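Local coordinates for glucokinase (Streptomyces griseus, PDB 3VGL), which probably catalyses the ATP-dependent phosphorylation of D-glucose to D-glucose 6-phosphate, the entry step of glycolysis, and is captured here with glucose and an ATP analogue, at residues A200-L205 against K216-A221; Y187-A192 against D211-K216; Q177-R182 against R234-W239; G261-G266 against L293-G298. All blocks are in the same frame, centred on the assembly; numbering follows the deposited sequence.

Contact 1 (A200-L205 against K216-A221); sequences AVLLGL and KHISEA. With ANP (phosphoaminophosphonic acid-adenylate ester), chain E.
Leu202 and Leu205, from the 200-205 segment, close over Ala221 of helix 215-223, and most of this contact is apolar. Ala221 CB lies 3.7 Å from Leu202 CA and 3.8 Å from Leu205 CD1, while Val201 CG1 flanks it more loosely. So small a residue at the crossing suits segments whose axes approach to 8.8 Å, their directions 139° apart. Leu202, with CG anti to the backbone N (chi1 173°), reaches back along helix 215-223 and sets CD1 against the backbone, 3.7 Å from Ile218 N. Ile218 itself turns to Leu184, Val185 and Ala188 of helix 181-194.

The polar part sits at His217. Leu205 O rests over one face of the imidazole, 3.4 Å from His217 NE2 but badly angled for a hydrogen bond. A water makes the link instead, donating to Leu202 O (2.8 Å) and bonding His217 ND1 (3.1 Å). A leucine in place of His217 would probably leave this water without its second anchor. On the side turned from the 200-205 segment, Ser219 OG donates to N1 of the adenine at 2.6 Å. The helix thus meets its neighbour mostly through hydrocarbon, with one water as the hydrogen-bonded link, and meets the nucleotide through a direct polar bond.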
# COMPACT_ATOMS: atom_id res chain seq x y z
N ALA A 200 18.89 -24.58 7.19
CA ALA A 200 20.12 -25.28 7.56
C ALA A 200 21.20 -25.28 6.47
O ALA A 200 22.36 -24.95 6.74
CB ALA A 200 19.81 -26.71 8.02
N VAL A 201 20.80 -25.64 5.25
CA VAL A 201 21.71 -25.63 4.10
C VAL A 201 22.24 -24.22 3.82
O VAL A 201 23.45 -24.02 3.64
CB VAL A 201 21.05 -26.26 2.84
CG1 VAL A 201 21.88 -26.00 1.59
CG2 VAL A 201 20.82 -27.75 3.04
N LEU A 202 21.34 -23.24 3.79
CA LEU A 202 21.75 -21.86 3.54
C LEU A 202 22.77 -21.36 4.55
O LEU A 202 23.82 -20.83 4.16
CB LEU A 202 20.52 -20.93 3.52
CG LEU A 202 20.71 -19.41 3.43
CD1 LEU A 202 21.46 -19.05 2.18
CD2 LEU A 202 19.36 -18.72 3.48
N LEU A 203 22.48 -21.54 5.83
CA LEU A 203 23.38 -21.10 6.90
C LEU A 203 24.72 -21.84 6.86
O LEU A 203 25.77 -21.24 7.10
CB LEU A 203 22.71 -21.22 8.27
CG LEU A 203 21.44 -20.37 8.47
CD1 LEU A 203 20.57 -20.96 9.57
CD2 LEU A 203 21.77 -18.91 8.76
N GLY A 204 24.68 -23.13 6.51
CA GLY A 204 25.89 -23.95 6.37
C GLY A 204 26.84 -23.49 5.27
O GLY A 204 28.03 -23.78 5.33
N LEU A 205 26.33 -22.77 4.28
CA LEU A 205 27.17 -22.26 3.19
C LEU A 205 27.92 -20.99 3.59
O LEU A 205 28.85 -20.57 2.91
CB LEU A 205 26.32 -21.99 1.93
CG LEU A 205 25.71 -23.22 1.25
CD1 LEU A 205 24.65 -22.81 0.23
CD2 LEU A 205 26.77 -24.11 0.59
N LYS A 216 25.14 -15.14 -3.16
CA LYS A 216 25.52 -16.38 -3.82
C LYS A 216 25.17 -17.63 -3.01
O LYS A 216 24.83 -18.67 -3.58
CB LYS A 216 27.00 -16.35 -4.23
CG LYS A 216 27.23 -15.43 -5.45
CD LYS A 216 28.70 -15.17 -5.78
CE LYS A 216 28.79 -14.08 -6.86
NZ LYS A 216 30.16 -13.97 -7.44
N HIS A 217 25.19 -17.51 -1.68
CA HIS A 217 24.75 -18.62 -0.81
C HIS A 217 23.28 -18.94 -1.06
O HIS A 217 22.88 -20.10 -1.11
CB HIS A 217 24.90 -18.29 0.67
CG HIS A 217 26.28 -17.91 1.09
ND1 HIS A 217 26.53 -17.25 2.27
CD2 HIS A 217 27.49 -18.11 0.50
CE1 HIS A 217 27.83 -17.05 2.39
NE2 HIS A 217 28.43 -17.56 1.33
N ILE A 218 22.46 -17.90 -1.19
CA ILE A 218 21.02 -18.09 -1.39
C ILE A 218 20.75 -18.86 -2.68
O ILE A 218 19.93 -19.78 -2.71
CB ILE A 218 20.27 -16.72 -1.41
CG1 ILE A 218 20.55 -15.95 -0.12
CG2 ILE A 218 18.75 -16.91 -1.61
CD1 ILE A 218 20.16 -14.46 -0.19
N SER A 219 21.49 -18.52 -3.73
CA SER A 219 21.36 -19.18 -5.02
C SER A 219 21.74 -20.66 -4.92
O SER A 219 20.95 -21.53 -5.29
CB SER A 219 22.23 -18.49 -6.07
OG SER A 219 21.68 -17.21 -6.38
N GLU A 220 22.93 -20.93 -4.39
CA GLU A 220 23.39 -22.31 -4.23
C GLU A 220 22.44 -23.12 -3.34
O GLU A 220 22.09 -24.26 -3.68
CB GLU A 220 24.84 -22.36 -3.70
CG GLU A 220 25.46 -23.77 -3.60
CD GLU A 220 25.19 -24.66 -4.83
OE1 GLU A 220 25.14 -24.15 -5.97
OE2 GLU A 220 25.05 -25.89 -4.65
N ALA A 221 22.04 -22.54 -2.21
CA ALA A 221 21.09 -23.20 -1.32
C ALA A 221 19.75 -23.51 -1.99
O ALA A 221 19.21 -24.60 -1.83
CB ALA A 221 20.89 -22.39 -0.04
PB ANP E . 26.81 -4.57 -8.68
O1B ANP E . 25.43 -4.06 -8.28
O2B ANP E . 27.97 -3.99 -7.92
N3B ANP E . 27.07 -4.24 -10.35
PA ANP E . 25.86 -7.33 -8.69
O1A ANP E . 26.64 -8.64 -8.52
O2A ANP E . 25.11 -7.06 -9.96
O3A ANP E . 26.90 -6.14 -8.36
O5' ANP E . 24.82 -7.17 -7.48
C5' ANP E . 25.21 -7.34 -6.11
C4' ANP E . 24.01 -7.78 -5.30
O4' ANP E . 23.40 -8.93 -5.91
C3' ANP E . 24.44 -8.20 -3.92
O3' ANP E . 23.32 -8.01 -3.05
C2' ANP E . 24.69 -9.67 -4.12
O2' ANP E . 24.58 -10.39 -2.90
C1' ANP E . 23.63 -10.09 -5.12
N9 ANP E . 24.15 -11.11 -6.05
C8 ANP E . 25.12 -10.98 -6.97
N7 ANP E . 25.31 -12.15 -7.65
C5 ANP E . 24.42 -13.02 -7.15
C6 ANP E . 24.05 -14.45 -7.38
N6 ANP E . 24.69 -15.19 -8.32
N1 ANP E . 23.04 -14.96 -6.64
C2 ANP E . 22.38 -14.26 -5.68
N3 ANP E . 22.67 -12.96 -5.42
C4 ANP E . 23.65 -12.34 -6.11
O HOH W 1 24.85 -18.23 4.66

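Contact 2 (Y187-A192 against D211-K216); sequences YAKQRA and DGIEGK. With ANP (phosphoaminophosphonic acid-adenylate ester), chain E.
Ile213 and Lys189 lie flank to flank, their side chains running opposite ways, where the turn entering helix 215-223 meets helix 181-194, within the actin-like ATPase fold of the ROK kinases. Ile213 points toward helix 181-194: its CD1 meets Ala192 CB at 3.6 Å, and CG2 lies more loosely over the methyl of Ala188. Lys189 runs the other way. CG stands anti to the carbonyl carbon (chi1 -70°) and the remaining chain is fully extended, which carries the aliphatic part alongside Ile213, with Lys189 CE 3.4 Å from Ile213 O. The ammonium tip ends by the preceding turn, where Lys189 NZ gives a weak hydrogen bond of 3.4 Å to Asp211 O; the Asp211 carboxylate stays 5.0 Å away, measured from NZ to OD2. An alanine at Lys189 would probably uncover one flank of Ile213 and leave Asp211 O without this donor.

On another side of the helix, Arg191 NH1 donates to Tyr187 O at 2.9 Å, approaching from the face opposite that used by Arg191 N, while its NE forms a salt bridge with Asp231. Beyond Glu214, the N-cap of helix 215-223, Gly215 O comes within 3.0 Å of adenine C2.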
# COMPACT_ATOMS: atom_id res chain seq x y z
N TYR A 187 15.31 -10.71 2.06
CA TYR A 187 14.24 -11.69 2.18
C TYR A 187 14.76 -12.94 2.86
O TYR A 187 14.08 -13.52 3.71
CB TYR A 187 13.66 -12.06 0.82
CG TYR A 187 12.98 -10.89 0.14
CD1 TYR A 187 12.28 -9.93 0.89
CD2 TYR A 187 13.03 -10.75 -1.24
CE1 TYR A 187 11.64 -8.86 0.26
CE2 TYR A 187 12.41 -9.67 -1.88
CZ TYR A 187 11.71 -8.74 -1.12
OH TYR A 187 11.11 -7.69 -1.75
N ALA A 188 15.96 -13.35 2.48
CA ALA A 188 16.54 -14.57 3.06
C ALA A 188 16.91 -14.39 4.51
O ALA A 188 16.73 -15.32 5.31
CB ALA A 188 17.72 -15.02 2.26
N LYS A 189 17.45 -13.23 4.87
CA LYS A 189 17.78 -12.97 6.27
C LYS A 189 16.54 -12.90 7.15
O LYS A 189 16.56 -13.41 8.27
CB LYS A 189 18.65 -11.72 6.43
CG LYS A 189 20.07 -11.91 5.89
CD LYS A 189 20.93 -10.66 6.07
CE LYS A 189 22.37 -10.95 5.63
NZ LYS A 189 23.29 -9.80 5.84
N GLN A 190 15.48 -12.27 6.65
CA GLN A 190 14.17 -12.26 7.33
C GLN A 190 13.70 -13.69 7.61
O GLN A 190 13.29 -14.01 8.73
CB GLN A 190 13.09 -11.55 6.50
CG GLN A 190 13.14 -10.01 6.48
CD GLN A 190 12.01 -9.37 5.62
OE1 GLN A 190 11.39 -10.01 4.76
NE2 GLN A 190 11.77 -8.08 5.85
N ARG A 191 13.77 -14.54 6.59
CA ARG A 191 13.21 -15.88 6.67
C ARG A 191 14.09 -16.82 7.48
O ARG A 191 13.58 -17.68 8.21
CB ARG A 191 12.92 -16.44 5.27
CG ARG A 191 11.71 -15.76 4.62
CD ARG A 191 11.74 -15.77 3.10
NE ARG A 191 10.56 -15.08 2.53
CZ ARG A 191 10.36 -13.77 2.60
NH1 ARG A 191 11.23 -12.97 3.21
NH2 ARG A 191 9.26 -13.23 2.09
N ALA A 192 15.40 -16.66 7.35
CA ALA A 192 16.33 -17.49 8.14
C ALA A 192 16.27 -17.12 9.62
O ALA A 192 16.43 -17.99 10.50
CB ALA A 192 17.75 -17.37 7.61
N ASP A 211 23.59 -13.07 9.75
CA ASP A 211 24.38 -11.94 9.27
C ASP A 211 25.38 -12.34 8.19
O ASP A 211 25.78 -11.51 7.36
CB ASP A 211 25.14 -11.30 10.43
CG ASP A 211 25.19 -9.80 10.33
OD1 ASP A 211 26.23 -9.27 9.87
OD2 ASP A 211 24.19 -9.15 10.71
N GLY A 212 25.78 -13.62 8.20
CA GLY A 212 26.74 -14.16 7.24
C GLY A 212 26.14 -14.64 5.92
O GLY A 212 26.86 -15.14 5.05
N ILE A 213 24.82 -14.51 5.77
CA ILE A 213 24.16 -14.91 4.52
C ILE A 213 24.55 -13.96 3.39
O ILE A 213 24.37 -12.75 3.52
CB ILE A 213 22.61 -14.93 4.65
CG1 ILE A 213 22.17 -16.04 5.60
CG2 ILE A 213 21.94 -15.11 3.27
CD1 ILE A 213 20.69 -15.90 6.08
N GLU A 214 25.09 -14.51 2.30
CA GLU A 214 25.44 -13.74 1.10
C GLU A 214 24.58 -14.16 -0.09
O GLU A 214 24.09 -15.29 -0.14
CB GLU A 214 26.92 -13.91 0.77
CG GLU A 214 27.84 -13.29 1.81
CD GLU A 214 29.30 -13.66 1.62
OE1 GLU A 214 30.06 -13.56 2.61
OE2 GLU A 214 29.68 -14.06 0.49
N GLY A 215 24.39 -13.25 -1.05
CA GLY A 215 23.56 -13.54 -2.22
C GLY A 215 23.87 -14.89 -2.86
O GLY A 215 22.97 -15.70 -3.08
N LYS A 216 25.14 -15.14 -3.16
CA LYS A 216 25.52 -16.38 -3.82
C LYS A 216 25.17 -17.63 -3.01
O LYS A 216 24.83 -18.67 -3.58
CB LYS A 216 27.00 -16.35 -4.23
CG LYS A 216 27.23 -15.43 -5.45
CD LYS A 216 28.70 -15.17 -5.78
CE LYS A 216 28.79 -14.08 -6.86
NZ LYS A 216 30.16 -13.97 -7.44
PB ANP E . 26.81 -4.57 -8.68
O1B ANP E . 25.43 -4.06 -8.28
O2B ANP E . 27.97 -3.99 -7.92
N3B ANP E . 27.07 -4.24 -10.35
PA ANP E . 25.86 -7.33 -8.69
O1A ANP E . 26.64 -8.64 -8.52
O2A ANP E . 25.11 -7.06 -9.96
O3A ANP E . 26.90 -6.14 -8.36
O5' ANP E . 24.82 -7.17 -7.48
C5' ANP E . 25.21 -7.34 -6.11
C4' ANP E . 24.01 -7.78 -5.30
O4' ANP E . 23.40 -8.93 -5.91
C3' ANP E . 24.44 -8.20 -3.92
O3' ANP E . 23.32 -8.01 -3.05
C2' ANP E . 24.69 -9.67 -4.12
O2' ANP E . 24.58 -10.39 -2.90
C1' ANP E . 23.63 -10.09 -5.12
N9 ANP E . 24.15 -11.11 -6.05
C8 ANP E . 25.12 -10.98 -6.97
N7 ANP E . 25.31 -12.15 -7.65
C5 ANP E . 24.42 -13.02 -7.15
C6 ANP E . 24.05 -14.45 -7.38
N6 ANP E . 24.69 -15.19 -8.32
N1 ANP E . 23.04 -14.96 -6.64
C2 ANP E . 22.38 -14.26 -5.68
N3 ANP E . 22.67 -12.96 -5.42
C4 ANP E . 23.65 -12.34 -6.11

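Contact 3 (Q177-R182 against R234-W239); sequences QYASGR and RELARW. With ANP (phosphoaminophosphonic acid-adenylate ester), chain E.
Tyr178 and Trp239 form the dense end of this contact. Tyr178 CB stands over the face of the indole, 3.8 Å from the centroid of the Trp239 five-membered ring and 24° off its normal, a CH-pi contact. The two aromatic groups cross obliquely, the phenol and the six-membered ring of Trp239 having their planes at 35°. Over the opposite indole face lies the guanidinium of Arg238. The indole edge is held as well: Trp239 NE1 donates to Glu235 OE2 at 3.0 Å, almost in the ring plane but from above the carboxylate plane, with an N-H...O angle of 151°. Gripped over both faces and at one edge, the tryptophan probably has little freedom to turn. Tyr178 OH reaches further, bonding to Leu165 N and to Asp163 O of a second subunit.

Here the chain is about to enter helix 181-194, of which Ser180 is the N-cap: its OG accepts from Ala183 N, and the first turn, at Gly181 and Arg182, passes beside the ribose of the bound nucleotide. Packing at this end is thinner and comes mainly from one methyl, Leu236 CD1, which lies 3.7 Å from Ala179 CA and 3.6 Å from Ser180 N. That buried amide has no hydrogen-bond partner in the model. Toward the more exposed flank of helix 227-251, Arg238 NH1 pairs with Glu235 OE2 at 2.7 Å in a salt bridge, and Arg238 NH2 forms another with Asp163 of the second subunit.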
# COMPACT_ATOMS: atom_id res chain seq x y z
N GLN A 177 13.87 -1.38 -4.00
CA GLN A 177 13.86 -1.86 -2.61
C GLN A 177 13.16 -3.21 -2.45
O GLN A 177 13.33 -3.86 -1.43
CB GLN A 177 13.22 -0.82 -1.67
CG GLN A 177 14.02 0.49 -1.63
CD GLN A 177 15.45 0.24 -1.24
OE1 GLN A 177 15.73 -0.55 -0.29
NE2 GLN A 177 16.37 0.87 -1.95
N TYR A 178 12.40 -3.60 -3.50
CA TYR A 178 11.62 -4.86 -3.49
C TYR A 178 12.17 -5.89 -4.45
O TYR A 178 11.96 -7.09 -4.26
CB TYR A 178 10.14 -4.57 -3.82
CG TYR A 178 9.54 -3.60 -2.81
CD1 TYR A 178 9.04 -4.07 -1.60
CD2 TYR A 178 9.60 -2.22 -3.04
CE1 TYR A 178 8.52 -3.18 -0.65
CE2 TYR A 178 9.09 -1.33 -2.10
CZ TYR A 178 8.57 -1.82 -0.91
OH TYR A 178 8.07 -0.98 0.08
N ALA A 179 12.86 -5.43 -5.49
CA ALA A 179 13.45 -6.36 -6.46
C ALA A 179 14.88 -5.91 -6.76
O ALA A 179 15.10 -4.89 -7.46
CB ALA A 179 12.62 -6.39 -7.75
N SER A 180 15.83 -6.66 -6.23
CA SER A 180 17.25 -6.41 -6.43
C SER A 180 17.95 -7.56 -5.73
O SER A 180 17.30 -8.36 -5.02
CB SER A 180 17.68 -5.07 -5.82
OG SER A 180 17.77 -5.17 -4.39
N GLY A 181 19.27 -7.66 -5.93
CA GLY A 181 20.08 -8.64 -5.15
C GLY A 181 20.04 -8.30 -3.66
O GLY A 181 19.96 -9.20 -2.82
N ARG A 182 20.06 -7.01 -3.33
CA ARG A 182 19.98 -6.61 -1.93
C ARG A 182 18.66 -7.02 -1.30
O ARG A 182 18.66 -7.44 -0.14
CB ARG A 182 20.24 -5.11 -1.71
CG ARG A 182 21.67 -4.75 -1.77
CD ARG A 182 21.89 -3.33 -1.27
NE ARG A 182 23.33 -3.08 -1.20
CZ ARG A 182 23.86 -1.88 -1.05
NH1 ARG A 182 25.18 -1.74 -1.00
NH2 ARG A 182 23.08 -0.82 -0.94
N ARG A 234 11.09 -16.76 -4.40
CA ARG A 234 9.64 -16.55 -4.65
C ARG A 234 9.24 -15.10 -4.38
O ARG A 234 8.51 -14.49 -5.18
CB ARG A 234 8.77 -17.53 -3.84
CG ARG A 234 7.27 -17.31 -4.05
CD ARG A 234 6.41 -18.37 -3.38
NE ARG A 234 5.27 -18.72 -4.23
CZ ARG A 234 5.28 -19.69 -5.16
NH1 ARG A 234 4.20 -19.91 -5.89
NH2 ARG A 234 6.37 -20.42 -5.37
N GLU A 235 9.73 -14.55 -3.26
CA GLU A 235 9.39 -13.17 -2.90
C GLU A 235 10.03 -12.19 -3.89
O GLU A 235 9.37 -11.23 -4.31
CB GLU A 235 9.80 -12.86 -1.44
CG GLU A 235 9.43 -11.47 -0.94
CD GLU A 235 7.96 -11.25 -0.70
OE1 GLU A 235 7.19 -12.23 -0.68
OE2 GLU A 235 7.56 -10.07 -0.54
N LEU A 236 11.29 -12.43 -4.25
CA LEU A 236 11.95 -11.59 -5.27
C LEU A 236 11.15 -11.59 -6.57
O LEU A 236 10.90 -10.54 -7.16
CB LEU A 236 13.39 -12.05 -5.53
CG LEU A 236 14.10 -11.44 -6.74
CD1 LEU A 236 14.31 -9.94 -6.56
CD2 LEU A 236 15.43 -12.16 -6.96
N ALA A 237 10.71 -12.78 -6.98
CA ALA A 237 9.94 -12.94 -8.21
C ALA A 237 8.57 -12.29 -8.18
O ALA A 237 8.12 -11.78 -9.19
CB ALA A 237 9.81 -14.43 -8.55
N ARG A 238 7.92 -12.27 -7.01
CA ARG A 238 6.65 -11.57 -6.82
C ARG A 238 6.79 -10.13 -7.28
O ARG A 238 5.99 -9.62 -8.09
CB ARG A 238 6.26 -11.63 -5.33
CG ARG A 238 5.13 -10.68 -4.87
CD ARG A 238 5.09 -10.64 -3.31
NE ARG A 238 4.13 -9.68 -2.78
CZ ARG A 238 4.05 -9.29 -1.50
NH1 ARG A 238 4.88 -9.77 -0.58
NH2 ARG A 238 3.12 -8.41 -1.14
N TRP A 239 7.83 -9.48 -6.79
CA TRP A 239 8.01 -8.06 -7.10
C TRP A 239 8.64 -7.86 -8.47
O TRP A 239 8.29 -6.88 -9.18
CB TRP A 239 8.87 -7.41 -6.03
CG TRP A 239 8.18 -7.39 -4.71
CD1 TRP A 239 8.42 -8.22 -3.65
CD2 TRP A 239 7.17 -6.47 -4.29
NE1 TRP A 239 7.59 -7.89 -2.60
CE2 TRP A 239 6.81 -6.82 -2.97
CE3 TRP A 239 6.52 -5.40 -4.91
CZ2 TRP A 239 5.83 -6.11 -2.24
CZ3 TRP A 239 5.53 -4.69 -4.19
CH2 TRP A 239 5.21 -5.06 -2.87
PB ANP E . 26.81 -4.57 -8.68
O1B ANP E . 25.43 -4.06 -8.28
O2B ANP E . 27.97 -3.99 -7.92
N3B ANP E . 27.07 -4.24 -10.35
PA ANP E . 25.86 -7.33 -8.69
O1A ANP E . 26.64 -8.64 -8.52
O2A ANP E . 25.11 -7.06 -9.96
O3A ANP E . 26.90 -6.14 -8.36
O5' ANP E . 24.82 -7.17 -7.48
C5' ANP E . 25.21 -7.34 -6.11
C4' ANP E . 24.01 -7.78 -5.30
O4' ANP E . 23.40 -8.93 -5.91
C3' ANP E . 24.44 -8.20 -3.92
O3' ANP E . 23.32 -8.01 -3.05
C2' ANP E . 24.69 -9.67 -4.12
O2' ANP E . 24.58 -10.39 -2.90
C1' ANP E . 23.63 -10.09 -5.12
N9 ANP E . 24.15 -11.11 -6.05
C8 ANP E . 25.12 -10.98 -6.97
N7 ANP E . 25.31 -12.15 -7.65
C5 ANP E . 24.42 -13.02 -7.15
C6 ANP E . 24.05 -14.45 -7.38
N6 ANP E . 24.69 -15.19 -8.32
N1 ANP E . 23.04 -14.96 -6.64
C2 ANP E . 22.38 -14.26 -5.68
N3 ANP E . 22.67 -12.96 -5.42
C4 ANP E . 23.65 -12.34 -6.11

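Contact 4 (G261-G266 against L293-G298); sequences GVSDEG and LAAQLG. With ANP (phosphoaminophosphonic acid-adenylate ester), chain E.
Ser263 and Asp264 close on Gly298 from the 3-10 turn that follows strand 255-259, a glycine-rich nucleotide-binding loop consistent with the adenosine motif of the actin-like ATPase fold. Ser263 OG occupies the position between its backbone N and carbonyl carbon (chi1 74°), which places it 3.5 Å from Gly298 CA while it bonds to Gly260 O. Although the Asp264 side chain starts away from the other segment, its carboxylate comes back, with OD1 3.5 Å from Gly298 CA and accepting from Gly299 N. Facing these two oxygens, Gly298 ends the type I turn begun at Ala295; a beta carbon on it would fall 2.3 Å from Asp264 OD1. No direct hydrogen bond joins the segments. A water spans them, donating to Ser263 O (2.8 Å) and to Ala295 O (2.7 Å).

The same short turn serves the nucleotide. Glu265 bends at chi2 (-64°) so that OE2 takes a nearly straight bond from adenine N6, 2.8 Å long at 165°, while OE1 pairs with Arg223. Val262 lays CG2 beside the adenine, 3.6 Å from its N1. At the start of the turn, Gly261 N donates to alpha-phosphate oxygen O2A at 2.9 Å.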
# COMPACT_ATOMS: atom_id res chain seq x y z
N GLY A 261 24.13 -9.36 -11.50
CA GLY A 261 24.81 -10.54 -10.97
C GLY A 261 23.94 -11.76 -10.77
O GLY A 261 24.36 -12.86 -11.09
N VAL A 262 22.72 -11.59 -10.26
CA VAL A 262 21.95 -12.83 -10.00
C VAL A 262 21.48 -13.51 -11.29
O VAL A 262 21.18 -14.70 -11.27
CB VAL A 262 20.81 -12.62 -9.02
CG1 VAL A 262 19.79 -11.68 -9.61
CG2 VAL A 262 20.19 -13.96 -8.59
N SER A 263 21.48 -12.79 -12.41
CA SER A 263 21.10 -13.42 -13.69
C SER A 263 22.09 -14.50 -14.08
O SER A 263 21.79 -15.34 -14.92
CB SER A 263 20.95 -12.41 -14.83
OG SER A 263 22.20 -11.92 -15.30
N ASP A 264 23.28 -14.50 -13.47
CA ASP A 264 24.24 -15.59 -13.66
C ASP A 264 23.64 -16.95 -13.31
O ASP A 264 24.15 -18.00 -13.76
CB ASP A 264 25.48 -15.35 -12.79
CG ASP A 264 26.35 -14.22 -13.32
OD1 ASP A 264 26.32 -13.94 -14.53
OD2 ASP A 264 27.09 -13.64 -12.51
N GLU A 265 22.57 -16.93 -12.51
CA GLU A 265 21.95 -18.17 -12.07
C GLU A 265 20.96 -18.77 -13.07
O GLU A 265 20.48 -19.89 -12.85
CB GLU A 265 21.30 -18.02 -10.69
CG GLU A 265 22.24 -17.49 -9.61
CD GLU A 265 23.41 -18.40 -9.28
OE1 GLU A 265 23.39 -19.61 -9.60
OE2 GLU A 265 24.39 -17.90 -8.68
N GLY A 266 20.64 -18.03 -14.13
CA GLY A 266 19.79 -18.56 -15.21
C GLY A 266 18.39 -18.90 -14.72
O GLY A 266 17.76 -18.12 -14.00
N LEU A 293 13.68 -13.42 -20.58
CA LEU A 293 14.95 -14.12 -20.87
C LEU A 293 16.06 -13.71 -19.93
O LEU A 293 16.16 -12.55 -19.55
CB LEU A 293 15.41 -13.85 -22.30
CG LEU A 293 14.39 -14.16 -23.40
CD1 LEU A 293 14.88 -13.63 -24.74
CD2 LEU A 293 14.11 -15.65 -23.47
N ALA A 294 16.91 -14.67 -19.57
CA ALA A 294 18.14 -14.31 -18.87
C ALA A 294 19.08 -13.60 -19.84
O ALA A 294 19.16 -13.96 -21.02
CB ALA A 294 18.83 -15.57 -18.35
N ALA A 295 19.79 -12.60 -19.33
CA ALA A 295 20.91 -12.02 -20.06
C ALA A 295 21.88 -13.14 -20.44
O ALA A 295 22.35 -13.89 -19.58
CB ALA A 295 21.63 -10.96 -19.19
N GLN A 296 22.11 -13.29 -21.73
CA GLN A 296 23.04 -14.31 -22.21
C GLN A 296 24.47 -14.10 -21.70
O GLN A 296 25.22 -15.06 -21.48
CB GLN A 296 23.02 -14.35 -23.73
CG GLN A 296 21.82 -15.11 -24.28
CD GLN A 296 21.90 -15.27 -25.78
OE1 GLN A 296 22.97 -15.14 -26.37
NE2 GLN A 296 20.76 -15.53 -26.40
N LEU A 297 24.83 -12.83 -21.51
CA LEU A 297 26.13 -12.46 -20.98
C LEU A 297 26.15 -12.41 -19.45
O LEU A 297 27.20 -12.16 -18.84
CB LEU A 297 26.58 -11.11 -21.55
CG LEU A 297 26.63 -11.00 -23.09
CD1 LEU A 297 26.64 -9.53 -23.53
CD2 LEU A 297 27.80 -11.78 -23.67
N GLY A 298 24.98 -12.65 -18.85
CA GLY A 298 24.85 -12.62 -17.40
C GLY A 298 25.29 -11.28 -16.87
O GLY A 298 25.05 -10.25 -17.50
PB ANP E . 26.81 -4.57 -8.68
O1B ANP E . 25.43 -4.06 -8.28
O2B ANP E . 27.97 -3.99 -7.92
N3B ANP E . 27.07 -4.24 -10.35
PA ANP E . 25.86 -7.33 -8.69
O1A ANP E . 26.64 -8.64 -8.52
O2A ANP E . 25.11 -7.06 -9.96
O3A ANP E . 26.90 -6.14 -8.36
O5' ANP E . 24.82 -7.17 -7.48
C5' ANP E . 25.21 -7.34 -6.11
C4' ANP E . 24.01 -7.78 -5.30
O4' ANP E . 23.40 -8.93 -5.91
C3' ANP E . 24.44 -8.20 -3.92
O3' ANP E . 23.32 -8.01 -3.05
C2' ANP E . 24.69 -9.67 -4.12
O2' ANP E . 24.58 -10.39 -2.90
C1' ANP E . 23.63 -10.09 -5.12
N9 ANP E . 24.15 -11.11 -6.05
C8 ANP E . 25.12 -10.98 -6.97
N7 ANP E . 25.31 -12.15 -7.65
C5 ANP E . 24.42 -13.02 -7.15
C6 ANP E . 24.05 -14.45 -7.38
N6 ANP E . 24.69 -15.19 -8.32
N1 ANP E . 23.04 -14.96 -6.64
C2 ANP E . 22.38 -14.26 -5.68
N3 ANP E . 22.67 -12.96 -5.42
C4 ANP E . 23.65 -12.34 -6.11
O HOH W 2 22.61 -15.75 -17.58

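All four contacts have residues beside the bound ATP analogue. Contacts 1 and 4 supply the adenine bonds of Ser219 and Glu265, and they touch there, Ser219 OG lying 3.3 Å from Glu265 CG although their centres are about 19 Å apart. Contacts 1 and 2, with centres about 8 Å apart, share helix 215-223 and interlock through Ile218 CD1 and Ala188 CB at 3.5 Å. Contacts 2 and 3 both use helix 181-194, and Tyr187 OH from it is hydrogen-bonded to Tyr178 O, just before its start, at 2.7 Å. Contact 3 encloses contacts 1 and 2 in sequence, and approaches the sugar pocket, Ser180 lying about 8 Å, side chain to ligand, from bound glucose.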